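Local coordinates for protein fructosyl amine:oxygen oxidoreductase (Neosartorya fumigata, PDB 4WCT) that probably catalyses the oxidative deglycation of fructosyl amines (Amadori products) with molecular oxygen, using a bound flavin-adenine dinucleotide cofactor, at residues A[140-145]-A[170-175]; A[116-121]-A[274-279]; A[55-60]-A[205-210]. All coordinates share one frame; numbering follows the deposited sequence.

Contact 1 (A[140-145]-A[170-175]); sequences TNFVKL and WLHKSG
Phe142 and Trp170 form an offset edge-to-face pair: the edge of the indole is directed at the phenyl face, the planes turned 77° apart and the centroids of the Phe142 ring and the Trp170 five-membered ring 5.7 Å from each other. Phe142 CD1 also packs on Trp170 CB at 3.7 Å. His172 completes an aromatic cluster, its CB near Phe142 CE1 while its ring stands oblique to the phenyl. Two CH-pi contacts flank this cluster. With Thr140 CG2 anti to the backbone N, the methyl is held over the centre of the Phe142 ring, two residues along, and also over a face of the imidazole, 3.7 Å from the centroid of the His172 ring. Lys144 lays CD over the indole, 3.6 Å from the centroid of the Trp170 five-membered ring; a bend at chi2 (73°) carries the chain across the ring, and NZ goes on to a salt bridge with Glu146.

The backbones form an antiparallel ladder at the margin of the larger mixed sheet, where 143-145 pairs with 168-172. Val143 and Leu171 are the hydrogen-bonded pair: Val143 N reaches Leu171 O at 3.0 Å, and Leu171 N returns to Val143 O at 2.9 Å, both nearly straight and in the carbonyl plane. Lys144 and Trp170 make the next, non-hydrogen-bonded pair, their side chains on the face covered by helix 124-135.

Beyond the ladder a water takes over, donating to Asn141 O at 2.7 Å and accepting from Lys173 N at 2.8 Å. On the opposite face from Trp170, Val143 CG2 lies against CE and NZ of Lys173.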
loop_
_atom_site.group_PDB
_atom_site.type_symbol
_atom_site.label_atom_id
_atom_site.label_comp_id
_atom_site.label_asym_id
_atom_site.label_seq_id
_atom_site.Cartn_x
_atom_site.Cartn_y
_atom_site.Cartn_z
ATOM N N THR A 140 0.452 -9.671 -21.364
ATOM C CA THR A 140 1.025 -10.818 -20.643
ATOM C C THR A 140 0.533 -12.160 -21.217
ATOM O O THR A 140 -0.635 -12.301 -21.573
ATOM C CB THR A 140 0.644 -10.738 -19.138
ATOM O OG1 THR A 140 1.275 -9.596 -18.546
ATOM C CG2 THR A 140 1.045 -12.012 -18.399
ATOM N N ASN A 141 1.423 -13.142 -21.331
ATOM C CA ASN A 141 0.978 -14.483 -21.720
ATOM C C ASN A 141 0.717 -15.311 -20.478
ATOM O O ASN A 141 1.639 -15.666 -19.771
ATOM C CB ASN A 141 1.984 -15.185 -22.644
ATOM C CG ASN A 141 2.199 -14.433 -23.957
ATOM O OD1 ASN A 141 1.316 -14.380 -24.822
ATOM N ND2 ASN A 141 3.353 -13.786 -24.075
ATOM N N PHE A 142 -0.553 -15.444 -20.126
ATOM C CA PHE A 142 -0.951 -16.151 -18.907
ATOM C C PHE A 142 -1.062 -17.641 -19.146
ATOM O O PHE A 142 -1.298 -18.093 -20.270
ATOM C CB PHE A 142 -2.311 -15.666 -18.435
ATOM C CG PHE A 142 -2.351 -14.233 -18.018
ATOM C CD1 PHE A 142 -2.104 -13.863 -16.702
ATOM C CD2 PHE A 142 -2.622 -13.234 -18.941
ATOM C CE1 PHE A 142 -2.204 -12.557 -16.296
ATOM C CE2 PHE A 142 -2.717 -11.925 -18.533
ATOM C CZ PHE A 142 -2.487 -11.574 -17.228
ATOM N N VAL A 143 -0.888 -18.416 -18.093
ATOM C CA VAL A 143 -1.215 -19.835 -18.114
ATOM C C VAL A 143 -2.562 -19.959 -17.416
ATOM O O VAL A 143 -2.747 -19.459 -16.301
ATOM C CB VAL A 143 -0.175 -20.633 -17.331
ATOM C CG1 VAL A 143 -0.567 -22.090 -17.272
ATOM C CG2 VAL A 143 1.211 -20.469 -17.958
ATOM N N LYS A 144 -3.515 -20.569 -18.088
ATOM C CA LYS A 144 -4.853 -20.731 -17.509
ATOM C C LYS A 144 -4.860 -21.904 -16.548
ATOM O O LYS A 144 -4.376 -22.991 -16.863
ATOM C CB LYS A 144 -5.881 -20.943 -18.608
ATOM C CG LYS A 144 -7.305 -21.160 -18.097
ATOM C CD LYS A 144 -7.924 -19.870 -17.578
ATOM C CE LYS A 144 -9.243 -20.115 -16.864
ATOM N NZ LYS A 144 -10.347 -20.356 -17.859
ATOM N N LEU A 145 -5.515 -21.707 -15.412
ATOM C CA LEU A 145 -5.660 -22.734 -14.398
ATOM C C LEU A 145 -7.131 -23.083 -14.260
ATOM O O LEU A 145 -7.951 -22.219 -13.917
ATOM C CB LEU A 145 -5.098 -22.259 -13.048
ATOM C CG LEU A 145 -3.710 -21.629 -13.060
ATOM C CD1 LEU A 145 -3.430 -21.029 -11.686
ATOM C CD2 LEU A 145 -2.669 -22.672 -13.425
ATOM N N TRP A 170 -5.543 -17.491 -13.527
ATOM C CA TRP A 170 -4.464 -17.267 -14.492
ATOM C C TRP A 170 -3.154 -16.988 -13.745
ATOM O O TRP A 170 -3.112 -16.188 -12.842
ATOM C CB TRP A 170 -4.773 -16.084 -15.390
ATOM C CG TRP A 170 -5.906 -16.295 -16.338
ATOM C CD1 TRP A 170 -5.805 -16.656 -17.635
ATOM C CD2 TRP A 170 -7.314 -16.136 -16.068
ATOM N NE1 TRP A 170 -7.053 -16.702 -18.213
ATOM C CE2 TRP A 170 -7.999 -16.421 -17.270
ATOM C CE3 TRP A 170 -8.053 -15.867 -14.934
ATOM C CZ2 TRP A 170 -9.393 -16.349 -17.375
ATOM C CZ3 TRP A 170 -9.442 -15.743 -15.053
ATOM C CH2 TRP A 170 -10.087 -15.964 -16.271
ATOM N N LEU A 171 -2.072 -17.617 -14.207
ATOM C CA LEU A 171 -0.733 -17.434 -13.690
ATOM C C LEU A 171 0.080 -16.546 -14.631
ATOM O O LEU A 171 0.094 -16.761 -15.853
ATOM C CB LEU A 171 -0.056 -18.802 -13.565
ATOM C CG LEU A 171 1.460 -18.792 -13.321
ATOM C CD1 LEU A 171 1.790 -18.193 -11.978
ATOM C CD2 LEU A 171 2.028 -20.195 -13.404
ATOM N N HIS A 172 0.653 -15.511 -14.046
ATOM C CA HIS A 172 1.518 -14.502 -14.688
ATOM C C HIS A 172 2.923 -14.813 -14.121
ATOM O O HIS A 172 3.158 -14.605 -12.942
ATOM C CB HIS A 172 1.030 -13.092 -14.221
ATOM C CG HIS A 172 1.896 -11.958 -14.667
ATOM N ND1 HIS A 172 1.556 -10.643 -14.451
ATOM C CD2 HIS A 172 2.965 -11.935 -15.498
ATOM C CE1 HIS A 172 2.428 -9.855 -15.055
ATOM N NE2 HIS A 172 3.302 -10.615 -15.689
ATOM N N LYS A 173 3.804 -15.411 -14.910
ATOM C CA LYS A 173 5.083 -15.879 -14.392
ATOM C C LYS A 173 6.172 -14.808 -14.213
ATOM O O LYS A 173 6.988 -14.911 -13.308
ATOM C CB LYS A 173 5.614 -16.968 -15.307
ATOM C CG LYS A 173 5.339 -18.370 -14.818
ATOM C CD LYS A 173 5.799 -19.407 -15.837
ATOM C CE LYS A 173 4.669 -19.837 -16.768
ATOM N NZ LYS A 173 4.644 -21.318 -16.958
ATOM N N SER A 174 6.343 -13.965 -15.220
ATOM C CA SER A 174 7.431 -12.989 -15.255
ATOM C C SER A 174 6.853 -11.591 -15.034
ATOM O O SER A 174 5.742 -11.300 -15.473
ATOM C CB SER A 174 8.102 -13.043 -16.637
ATOM O OG SER A 174 8.742 -14.293 -16.801
ATOM N N GLY A 175 7.612 -10.710 -14.384
ATOM C CA GLY A 175 7.142 -9.362 -14.203
ATOM C C GLY A 175 6.260 -9.200 -12.978
ATOM O O GLY A 175 5.585 -8.218 -12.836
HETATM O O HOH W 1 2.979 -16.125 -17.527
#

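Contact 2 (A[116-121]-A[274-279]); sequences GFIISG and NLPVLF
Strands 117-121 and 277-279 run parallel, 9° apart, and are neighbours in the large mixed sheet of the enzyme, with Phe117, Ile118 and Ile119 registered against Val277, Leu278 and Phe279. The alternating ladder starts at Val277 N, which meets Gly116 O from above the carbonyl plane. Ile118 N then approaches Val277 O nearly along the C=O axis at 2.8 Å, and Phe279 N bonds to Ile118 O at 2.9 Å.

On one face, Phe117 and Phe279 lie side by side and point the same way, with Phe117 CZ 3.8 Å from Phe279 CD2. Val277 CB sits at the edge of the Phe117 ring, in its plane, 3.8 Å from CD1. Ile73 of strand 72-75 touches both Phe117 and Val277 on this side. On the other face the two segments meet through aliphatic groups: Ile118 CG2 touches Leu278 CD1 at 3.7 Å, while Ile118 CD1 extends alongside the Pro276 ring. Phe151 from helix 148-152 packs on Ile118 and Leu278 from outside.

Phe279 O takes a weak bond from Ser120 N and a second from the same residue's hydroxyl. Placed between the backbone N and the carbonyl carbon (chi1 61°), Ser120 OG donates to Phe279 O over 2.8 Å from 40° above the carbonyl plane.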
loop_
_atom_site.group_PDB
_atom_site.type_symbol
_atom_site.label_atom_id
_atom_site.label_comp_id
_atom_site.label_asym_id
_atom_site.label_seq_id
_atom_site.Cartn_x
_atom_site.Cartn_y
_atom_site.Cartn_z
ATOM N N GLY A 116 6.199 -14.803 -9.624
ATOM C CA GLY A 116 4.965 -14.862 -10.387
ATOM C C GLY A 116 3.749 -14.552 -9.541
ATOM O O GLY A 116 3.863 -14.333 -8.330
ATOM N N PHE A 117 2.581 -14.546 -10.177
ATOM C CA PHE A 117 1.355 -14.049 -9.542
ATOM C C PHE A 117 0.173 -14.755 -10.160
ATOM O O PHE A 117 0.067 -14.846 -11.393
ATOM C CB PHE A 117 1.256 -12.532 -9.773
ATOM C CG PHE A 117 -0.042 -11.894 -9.342
ATOM C CD1 PHE A 117 -0.397 -11.807 -8.010
ATOM C CD2 PHE A 117 -0.933 -11.410 -10.290
ATOM C CE1 PHE A 117 -1.553 -11.130 -7.615
ATOM C CE2 PHE A 117 -2.089 -10.750 -9.903
ATOM C CZ PHE A 117 -2.390 -10.604 -8.558
ATOM N N ILE A 118 -0.682 -15.321 -9.307
ATOM C CA ILE A 118 -1.875 -16.024 -9.763
ATOM C C ILE A 118 -3.078 -15.180 -9.342
ATOM O O ILE A 118 -3.225 -14.842 -8.154
ATOM C CB ILE A 118 -2.007 -17.426 -9.106
ATOM C CG1 ILE A 118 -0.842 -18.336 -9.480
ATOM C CG2 ILE A 118 -3.330 -18.071 -9.477
ATOM C CD1 ILE A 118 -0.715 -19.534 -8.550
ATOM N N ILE A 119 -3.934 -14.844 -10.311
ATOM C CA ILE A 119 -5.201 -14.195 -10.021
ATOM C C ILE A 119 -6.370 -15.103 -10.353
ATOM O O ILE A 119 -6.360 -15.775 -11.371
ATOM C CB ILE A 119 -5.315 -12.849 -10.767
ATOM C CG1 ILE A 119 -6.555 -12.084 -10.323
ATOM C CG2 ILE A 119 -5.266 -13.046 -12.261
ATOM C CD1 ILE A 119 -6.542 -10.628 -10.716
ATOM N N SER A 120 -7.304 -15.223 -9.418
ATOM C CA SER A 120 -8.337 -16.252 -9.511
ATOM C C SER A 120 -9.653 -15.791 -8.860
ATOM O O SER A 120 -9.682 -14.830 -8.067
ATOM C CB SER A 120 -7.854 -17.535 -8.847
ATOM O OG SER A 120 -7.573 -17.305 -7.460
ATOM N N GLY A 121 -10.714 -16.526 -9.153
ATOM C CA GLY A 121 -11.998 -16.370 -8.471
ATOM C C GLY A 121 -12.736 -17.680 -8.487
ATOM O O GLY A 121 -12.299 -18.619 -9.167
ATOM N N ASN A 274 10.069 -19.924 -3.086
ATOM C CA ASN A 274 9.956 -19.467 -4.457
ATOM C C ASN A 274 8.521 -19.530 -4.995
ATOM O O ASN A 274 8.303 -19.831 -6.180
ATOM C CB ASN A 274 10.864 -20.298 -5.366
ATOM C CG ASN A 274 11.367 -19.512 -6.558
ATOM O OD1 ASN A 274 11.552 -18.302 -6.477
ATOM N ND2 ASN A 274 11.602 -20.199 -7.665
ATOM N N LEU A 275 7.556 -19.164 -4.157
ATOM C CA LEU A 275 6.167 -19.378 -4.459
ATOM C C LEU A 275 5.566 -18.199 -5.220
ATOM O O LEU A 275 5.742 -17.059 -4.801
ATOM C CB LEU A 275 5.381 -19.570 -3.155
ATOM C CG LEU A 275 5.779 -20.745 -2.245
ATOM C CD1 LEU A 275 4.851 -20.838 -1.055
ATOM C CD2 LEU A 275 5.818 -22.070 -3.004
ATOM N N PRO A 276 4.834 -18.468 -6.303
ATOM C CA PRO A 276 4.059 -17.366 -6.844
ATOM C C PRO A 276 3.032 -16.890 -5.817
ATOM O O PRO A 276 2.548 -17.679 -4.989
ATOM C CB PRO A 276 3.360 -17.969 -8.045
ATOM C CG PRO A 276 3.279 -19.418 -7.745
ATOM C CD PRO A 276 4.519 -19.742 -6.966
ATOM N N VAL A 277 2.676 -15.613 -5.888
ATOM C CA VAL A 277 1.572 -15.109 -5.058
ATOM C C VAL A 277 0.304 -15.805 -5.513
ATOM O O VAL A 277 0.054 -15.876 -6.711
ATOM C CB VAL A 277 1.439 -13.590 -5.230
ATOM C CG1 VAL A 277 0.253 -13.035 -4.444
ATOM C CG2 VAL A 277 2.739 -12.897 -4.808
ATOM N N LEU A 278 -0.501 -16.310 -4.574
ATOM C CA LEU A 278 -1.806 -16.837 -4.935
ATOM C C LEU A 278 -2.888 -15.904 -4.403
ATOM O O LEU A 278 -3.022 -15.770 -3.182
ATOM C CB LEU A 278 -1.990 -18.219 -4.336
ATOM C CG LEU A 278 -3.374 -18.848 -4.473
ATOM C CD1 LEU A 278 -3.713 -19.180 -5.929
ATOM C CD2 LEU A 278 -3.441 -20.112 -3.640
ATOM N N PHE A 279 -3.704 -15.360 -5.305
ATOM C CA PHE A 279 -4.734 -14.369 -4.980
ATOM C C PHE A 279 -6.077 -14.790 -5.577
ATOM O O PHE A 279 -6.179 -14.983 -6.773
ATOM C CB PHE A 279 -4.294 -13.019 -5.555
ATOM C CG PHE A 279 -5.279 -11.892 -5.340
ATOM C CD1 PHE A 279 -6.011 -11.779 -4.169
ATOM C CD2 PHE A 279 -5.382 -10.903 -6.288
ATOM C CE1 PHE A 279 -6.794 -10.645 -3.918
ATOM C CE2 PHE A 279 -6.174 -9.773 -6.063
ATOM C CZ PHE A 279 -6.849 -9.634 -4.865
#

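Contact 3 (A[55-60]-A[205-210]); sequences LDPHPV and EGNVVS. With FAD (flavin-adenine dinucleotide), chain C.
Pro57, whose CB packs on Asn207 CB at 3.9 Å, serves two flat groups with different parts of its ring. The same CB lies over one face of the His58 imidazole, offset toward the rim, while CD and CG are set over a face of the FAD adenine, with Pro57 CD only 3.1 Å from N3A. At the edge of the imidazole, in its plane, comes the ribose hydroxyl O2B. Val208 serves the adenine by its main chain: N6A donates to Val208 O in a nearly straight bond of 2.8 Å, and Val208 N makes a weak bond to N1A. Leu55 O approaches C2A.

Asp56 ends strand 52-56, the second strand of the Rossmann-type sheet, where an acidic residue commonly holds the ribose of the adenosine. Its carboxylate, carried to the ribose with CG anti to the backbone N (chi1 -158°), takes the two hydroxyls one to each oxygen: O2B donates to OD1 at 2.7 Å and O3B to OD2 at 2.8 Å. His58 N also binds Asp56 OD1, on its anti side, closing an Asx turn, and Ala33 N from the glycine-rich turn binds OD2; these second-shell bonds fix the rotation of the carboxylate.

The two segments touch mainly through van der Waals contact. Gly206, without a side chain, lets the main chains close in, so that Gly206 O lies 3.0 Å from Asp56 C. The Leu55 and Val208 side chains cross at about a right angle, Leu55 CD1 3.7 Å from Val208 CG2, with Ala221 of strand 217-223 touching both residues.

Each carboxylate oxygen thus accepts from one ribose hydroxyl and one backbone amide, which would favour the ionised form of Asp56. The Val208 main chain reads the N6A donor and, more weakly, the N1A acceptor, which fits adenine, while one carboxylate grips both ribose hydroxyls.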
loop_
_atom_site.group_PDB
_atom_site.type_symbol
_atom_site.label_atom_id
_atom_site.label_comp_id
_atom_site.label_asym_id
_atom_site.label_seq_id
_atom_site.Cartn_x
_atom_site.Cartn_y
_atom_site.Cartn_z
ATOM N N LEU A 55 9.988 13.905 9.076
ATOM C CA LEU A 55 9.342 13.846 10.384
ATOM C C LEU A 55 8.381 12.650 10.454
ATOM O O LEU A 55 7.583 12.473 9.547
ATOM C CB LEU A 55 8.524 15.098 10.629
ATOM C CG LEU A 55 9.262 16.444 10.552
ATOM C CD1 LEU A 55 8.296 17.617 10.590
ATOM C CD2 LEU A 55 10.243 16.490 11.710
ATOM N N ASP A 56 8.438 11.884 11.528
ATOM C CA ASP A 56 7.452 10.789 11.743
ATOM C C ASP A 56 7.241 10.604 13.223
ATOM O O ASP A 56 8.205 10.627 13.985
ATOM C CB ASP A 56 8.002 9.472 11.127
ATOM C CG ASP A 56 6.903 8.448 10.798
ATOM O OD1 ASP A 56 6.252 7.948 11.727
ATOM O OD2 ASP A 56 6.783 8.076 9.610
ATOM N N PRO A 57 6.034 10.224 13.630
ATOM C CA PRO A 57 5.829 9.940 15.043
ATOM C C PRO A 57 6.522 8.682 15.535
ATOM O O PRO A 57 6.623 8.466 16.753
ATOM C CB PRO A 57 4.293 9.765 15.147
ATOM C CG PRO A 57 3.851 9.482 13.745
ATOM C CD PRO A 57 4.749 10.330 12.913
ATOM N N HIS A 58 6.964 7.837 14.609
ATOM C CA HIS A 58 7.587 6.587 14.973
ATOM C C HIS A 58 8.912 6.431 14.246
ATOM O O HIS A 58 9.027 6.765 13.077
ATOM C CB HIS A 58 6.683 5.405 14.560
ATOM C CG HIS A 58 5.305 5.485 15.126
ATOM N ND1 HIS A 58 5.021 5.132 16.422
ATOM C CD2 HIS A 58 4.115 5.749 14.537
ATOM C CE1 HIS A 58 3.725 5.292 16.645
ATOM N NE2 HIS A 58 3.161 5.716 15.530
ATOM N N PRO A 59 9.850 5.749 14.880
ATOM C CA PRO A 59 11.061 5.363 14.169
ATOM C C PRO A 59 10.823 4.330 13.092
ATOM O O PRO A 59 9.844 3.582 13.171
ATOM C CB PRO A 59 11.967 4.778 15.263
ATOM C CG PRO A 59 11.112 4.554 16.441
ATOM C CD PRO A 59 9.820 5.283 16.274
ATOM N N VAL A 60 11.614 4.407 12.025
ATOM C CA VAL A 60 11.502 3.467 10.898
ATOM C C VAL A 60 11.961 2.094 11.368
ATOM O O VAL A 60 13.001 1.989 12.023
ATOM C CB VAL A 60 12.383 3.926 9.729
ATOM C CG1 VAL A 60 12.428 2.895 8.598
ATOM C CG2 VAL A 60 11.973 5.315 9.226
ATOM N N GLU A 205 8.320 14.412 19.126
ATOM C CA GLU A 205 9.176 15.288 18.323
ATOM C C GLU A 205 8.968 15.210 16.815
ATOM O O GLU A 205 9.213 16.168 16.121
ATOM C CB GLU A 205 10.659 15.099 18.695
ATOM C CG GLU A 205 11.210 13.710 18.402
ATOM C CD GLU A 205 11.014 12.714 19.552
ATOM O OE1 GLU A 205 10.305 13.033 20.544
ATOM O OE2 GLU A 205 11.622 11.616 19.475
ATOM N N GLY A 206 8.503 14.054 16.314
ATOM C CA GLY A 206 8.226 13.892 14.890
ATOM C C GLY A 206 6.761 13.735 14.588
ATOM O O GLY A 206 6.393 13.456 13.457
ATOM N N ASN A 207 5.923 13.899 15.605
ATOM C CA ASN A 207 4.480 13.758 15.420
ATOM C C ASN A 207 3.886 15.076 14.949
ATOM O O ASN A 207 3.632 15.984 15.752
ATOM C CB ASN A 207 3.856 13.319 16.730
ATOM C CG ASN A 207 2.381 13.057 16.605
ATOM O OD1 ASN A 207 1.854 12.881 15.490
ATOM N ND2 ASN A 207 1.703 12.961 17.747
ATOM N N VAL A 208 3.655 15.187 13.649
ATOM C CA VAL A 208 3.137 16.453 13.095
ATOM C C VAL A 208 1.650 16.591 13.397
ATOM O O VAL A 208 0.871 15.642 13.166
ATOM C CB VAL A 208 3.355 16.537 11.577
ATOM C CG1 VAL A 208 2.710 17.762 10.974
ATOM C CG2 VAL A 208 4.838 16.529 11.259
ATOM N N VAL A 209 1.272 17.717 13.989
ATOM C CA VAL A 209 -0.138 17.980 14.339
ATOM C C VAL A 209 -0.793 18.988 13.400
ATOM O O VAL A 209 -2.029 19.070 13.318
ATOM C CB VAL A 209 -0.333 18.364 15.834
ATOM C CG1 VAL A 209 0.160 17.270 16.757
ATOM C CG2 VAL A 209 0.328 19.699 16.192
ATOM N N SER A 210 0.012 19.754 12.680
ATOM C CA SER A 210 -0.509 20.837 11.849
ATOM C C SER A 210 0.525 21.221 10.798
ATOM O O SER A 210 1.717 21.213 11.069
ATOM C CB SER A 210 -0.845 22.090 12.702
ATOM O OG SER A 210 -1.471 23.062 11.879
HETATM P PA FAD C . 2.690 4.347 4.818
HETATM O O1A FAD C . 3.649 3.318 4.294
HETATM O O2A FAD C . 1.544 3.946 5.693
HETATM O O5B FAD C . 3.565 5.418 5.563
HETATM C C5B FAD C . 2.935 6.545 6.190
HETATM C C4B FAD C . 3.891 7.085 7.248
HETATM O O4B FAD C . 3.379 8.362 7.747
HETATM C C3B FAD C . 4.070 6.171 8.456
HETATM O O3B FAD C . 5.449 5.851 8.697
HETATM C C2B FAD C . 3.477 6.981 9.613
HETATM O O2B FAD C . 4.036 6.716 10.898
HETATM C C1B FAD C . 3.665 8.418 9.123
HETATM N N9A FAD C . 2.723 9.352 9.777
HETATM C C8A FAD C . 1.444 9.125 10.126
HETATM N N7A FAD C . 0.927 10.202 10.762
HETATM C C5A FAD C . 1.893 11.156 10.726
HETATM C C6A FAD C . 2.028 12.501 11.272
HETATM N N6A FAD C . 1.005 13.084 11.920
HETATM N N1A FAD C . 3.224 13.107 11.118
HETATM C C2A FAD C . 4.257 12.564 10.460
HETATM N N3A FAD C . 4.210 11.314 9.971
HETATM C C4A FAD C . 3.066 10.596 10.091
HETATM N N1 FAD C . 0.366 -2.309 -2.013
HETATM C C2 FAD C . 0.990 -3.018 -3.018
HETATM O O2 FAD C . 1.611 -2.375 -3.862
HETATM N N3 FAD C . 1.021 -4.353 -3.016
HETATM C C4 FAD C . 0.326 -5.083 -2.119
HETATM O O4 FAD C . 0.314 -6.344 -2.089
HETATM C C4X FAD C . -0.378 -4.401 -1.047
HETATM N N5 FAD C . -1.071 -5.100 -0.109
HETATM C C5X FAD C . -1.503 -4.438 1.008
HETATM C C6 FAD C . -2.008 -5.134 2.101
HETATM C C7 FAD C . -2.537 -4.444 3.177
HETATM C C7M FAD C . -3.004 -5.211 4.361
HETATM C C8 FAD C . -2.497 -2.976 3.182
HETATM C C8M FAD C . -3.005 -2.178 4.326
HETATM C C9 FAD C . -1.906 -2.282 2.156
HETATM C C9A FAD C . -1.454 -2.954 1.040
HETATM N N10 FAD C . -0.939 -2.246 -0.050
HETATM C C10 FAD C . -0.304 -2.964 -1.065
HETATM C "C1'" FAD C . -0.908 -0.795 -0.161
HETATM C "C2'" FAD C . 0.412 -0.192 0.293
HETATM O "O2'" FAD C . 0.731 -0.783 1.545
HETATM C "C3'" FAD C . 0.232 1.326 0.433
HETATM O "O3'" FAD C . -0.415 1.852 -0.735
HETATM C "C4'" FAD C . 1.569 2.037 0.664
HETATM O "O4'" FAD C . 2.333 1.316 1.628
HETATM C "C5'" FAD C . 1.269 3.431 1.200
HETATM O "O5'" FAD C . 2.504 4.125 1.375
HETATM P P FAD C . 2.513 5.535 2.147
HETATM O O1P FAD C . 3.949 6.002 2.221
HETATM O O2P FAD C . 1.451 6.393 1.503
HETATM O O3P FAD C . 2.012 5.145 3.621
#

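Contacts 1 and 2 belong to one sheet, with centres 9 Å apart, and share the boundary between strands 117-121 and 168-172. There His172 N lies 2.8 Å from Phe117 O and Trp170 N 2.9 Å from Ile119 O, both probable hydrogen bonds, while Leu171 CD1 packs on Ile118 CG1 at 3.6 Å. Contact 2 is the nearer to the cofactor: the side chain of Val277 is about 7 Å from the FAD, against about 13 Å for that of His172. Contact 3 sits across the chain's centre, 36 Å from contact 2 and 42 Å from contact 1 between centres, and holds the adenosine end of the extended FAD.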